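Local coordinates for protein 5-oxoprolinase subunit C (Escherichia coli, PDB 5DUD) that cleaves 5-oxoproline to L-glutamate, as subunit C of 5-oxoprolinase, in a reaction coupled to hydrolysis of ATP to ADP and phosphate, at residues 31-36 / 265-270. Residues are numbered along the deposited sequence; the frame is centred on the assembly and turned at random.
Sequences ALDMPA and DMYHLA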
loop_
_atom_site.group_PDB
_atom_site.type_symbol
_atom_site.label_atom_id
_atom_site.label_comp_id
_atom_site.label_asym_id
_atom_site.label_seq_id
_atom_site.Cartn_x
_atom_site.Cartn_y
_atom_site.Cartn_z
ATOM N N ALA A 31 -9.739 1.978 -4.046
ATOM C CA ALA A 31 -10.504 0.781 -4.398
ATOM C C ALA A 31 -9.616 -0.320 -4.974
ATOM O O ALA A 31 -8.720 -0.044 -5.770
ATOM C CB ALA A 31 -11.605 1.122 -5.395
ATOM N N LEU A 32 -9.847 -1.557 -4.522
ATOM C CA LEU A 32 -9.139 -2.744 -5.015
ATOM C C LEU A 32 -9.496 -2.933 -6.495
ATOM O O LEU A 32 -8.609 -3.103 -7.332
ATOM C CB LEU A 32 -9.506 -3.989 -4.175
ATOM C CG LEU A 32 -8.467 -4.476 -3.150
ATOM C CD1 LEU A 32 -7.874 -3.328 -2.349
ATOM C CD2 LEU A 32 -9.077 -5.500 -2.214
ATOM N N ASP A 33 -10.792 -2.809 -6.815
ATOM C CA ASP A 33 -11.303 -2.829 -8.181
ATOM C C ASP A 33 -11.446 -1.365 -8.609
ATOM O O ASP A 33 -12.529 -0.788 -8.525
ATOM C CB ASP A 33 -12.634 -3.607 -8.249
ATOM C CG ASP A 33 -13.060 -4.025 -9.643
ATOM O OD1 ASP A 33 -13.037 -3.171 -10.553
ATOM O OD2 ASP A 33 -13.477 -5.190 -9.810
ATOM N N MET A 34 -10.324 -0.745 -9.009
ATOM C CA MET A 34 -10.323 0.659 -9.432
ATOM C C MET A 34 -11.287 0.898 -10.601
ATOM O O MET A 34 -12.025 1.875 -10.531
ATOM C CB MET A 34 -8.906 1.154 -9.800
ATOM C CG MET A 34 -8.095 1.695 -8.627
ATOM S SD MET A 34 -8.865 3.036 -7.673
ATOM C CE MET A 34 -9.417 4.068 -8.972
ATOM N N PRO A 35 -11.346 0.023 -11.635
ATOM C CA PRO A 35 -12.302 0.229 -12.741
ATOM C C PRO A 35 -13.774 0.229 -12.314
ATOM O O PRO A 35 -14.566 0.915 -12.951
ATOM C CB PRO A 35 -12.019 -0.959 -13.669
ATOM C CG PRO A 35 -10.625 -1.344 -13.371
ATOM C CD PRO A 35 -10.508 -1.161 -11.891
ATOM N N ALA A 36 -14.145 -0.513 -11.247
ATOM C CA ALA A 36 -15.532 -0.546 -10.763
ATOM C C ALA A 36 -15.946 0.799 -10.138
ATOM O O ALA A 36 -16.996 1.327 -10.499
ATOM C CB ALA A 36 -15.728 -1.664 -9.761
ATOM N N ASP A 265 -4.750 -5.901 -15.095
ATOM C CA ASP A 265 -5.356 -7.133 -14.566
ATOM C C ASP A 265 -5.523 -7.124 -13.037
ATOM O O ASP A 265 -6.107 -8.066 -12.497
ATOM C CB ASP A 265 -4.519 -8.356 -14.990
ATOM C CG ASP A 265 -4.743 -8.744 -16.439
ATOM O OD1 ASP A 265 -4.957 -7.837 -17.273
ATOM O OD2 ASP A 265 -4.704 -9.956 -16.740
ATOM N N MET A 266 -5.052 -6.075 -12.341
ATOM C CA MET A 266 -5.192 -5.981 -10.882
ATOM C C MET A 266 -6.652 -6.017 -10.426
ATOM O O MET A 266 -6.922 -6.519 -9.342
ATOM C CB MET A 266 -4.539 -4.690 -10.348
ATOM C CG MET A 266 -3.030 -4.761 -10.240
ATOM S SD MET A 266 -2.445 -5.945 -9.004
ATOM C CE MET A 266 -2.951 -5.143 -7.498
ATOM N N TYR A 267 -7.587 -5.474 -11.233
ATOM C CA TYR A 267 -9.007 -5.457 -10.875
ATOM C C TYR A 267 -9.598 -6.878 -10.777
ATOM O O TYR A 267 -10.544 -7.069 -10.014
ATOM C CB TYR A 267 -9.831 -4.584 -11.850
ATOM C CG TYR A 267 -10.215 -5.211 -13.174
ATOM C CD1 TYR A 267 -11.416 -5.893 -13.316
ATOM C CD2 TYR A 267 -9.457 -4.992 -14.316
ATOM C CE1 TYR A 267 -11.807 -6.425 -14.543
ATOM C CE2 TYR A 267 -9.840 -5.509 -15.551
ATOM C CZ TYR A 267 -11.025 -6.217 -15.665
ATOM O OH TYR A 267 -11.383 -6.744 -16.885
ATOM N N HIS A 268 -9.040 -7.872 -11.503
ATOM C CA HIS A 268 -9.548 -9.248 -11.444
ATOM C C HIS A 268 -9.351 -9.901 -10.055
ATOM O O HIS A 268 -10.220 -10.661 -9.629
ATOM C CB HIS A 268 -8.890 -10.148 -12.505
ATOM C CG HIS A 268 -9.297 -9.853 -13.915
ATOM N ND1 HIS A 268 -10.092 -10.727 -14.630
ATOM C CD2 HIS A 268 -8.976 -8.807 -14.709
ATOM C CE1 HIS A 268 -10.237 -10.186 -15.828
ATOM N NE2 HIS A 268 -9.570 -9.036 -15.925
ATOM N N LEU A 269 -8.223 -9.614 -9.364
ATOM C CA LEU A 269 -7.909 -10.186 -8.035
ATOM C C LEU A 269 -9.016 -9.871 -7.002
ATOM O O LEU A 269 -9.388 -10.739 -6.216
ATOM C CB LEU A 269 -6.549 -9.660 -7.490
ATOM C CG LEU A 269 -5.207 -10.369 -7.803
ATOM C CD1 LEU A 269 -5.094 -11.744 -7.118
ATOM C CD2 LEU A 269 -4.850 -10.347 -9.285
ATOM N N ALA A 270 -9.539 -8.628 -7.035
ATOM C CA ALA A 270 -10.559 -8.106 -6.120
ATOM C C ALA A 270 -11.836 -8.928 -6.097
ATOM O O ALA A 270 -12.465 -8.988 -5.044
ATOM C CB ALA A 270 -10.907 -6.668 -6.495
#
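Pro35 and Tyr267 meet through the proline ring and the first carbon of the tyrosine side chain. Pro35 CD lies 3.5 Å from Tyr267 CB. Pro35 CG reaches the base of the aromatic ring, 3.9 Å from Tyr267 CG, and the two side chains cross at about a right angle. The backbone brings Tyr267 CB to the proline. With CG between the backbone N and the carbonyl carbon (chi1 80°), the phenol end leads away from 31-36, and its OH bonds to Leu169 O. On the same tyrosine, the Asp33 carboxylate lies alongside, its plane turned 49° from the ring. OD1 is 3.7 Å from Tyr267 CB, and OD2 sits at the ring edge, near the ring plane. Further along, the Ala270 methyl packs against the turn before the helix: its CB is 3.8 Å from Leu32 CB and 3.9 Å from Asp33 CB. The segments meet by van der Waals packing, with the Asp33 carboxylate among the touching groups.

The polar end of Asp33 is buried but well supplied with donors. It is the N-cap of helix 34-44, and OD1 accepts from Ala36 N at 3.0 Å, on the anti side of the carboxylate and tilted 33° out of its plane. OD2 accepts from Gln271 NE2 and Trp170 NE1. Together these three donors hold the carboxylate in place. Tyr112 OH also bonds to Asp33 N. Helix 285-302 adds Gln295 and Phe299 beside Pro35.

Near the centre of the chain, segments 229 residues apart in sequence thus meet. One is the N-capped start of helix 34-44, where Leu32 and Ala36 touch Tyr112 of strand 110-115. The other is short helix 266-271, which follows strand 257-261 and precedes strand 277-282 of one mixed sheet. Both belong to the carboxyltransferase A/B domain of the PxpC family.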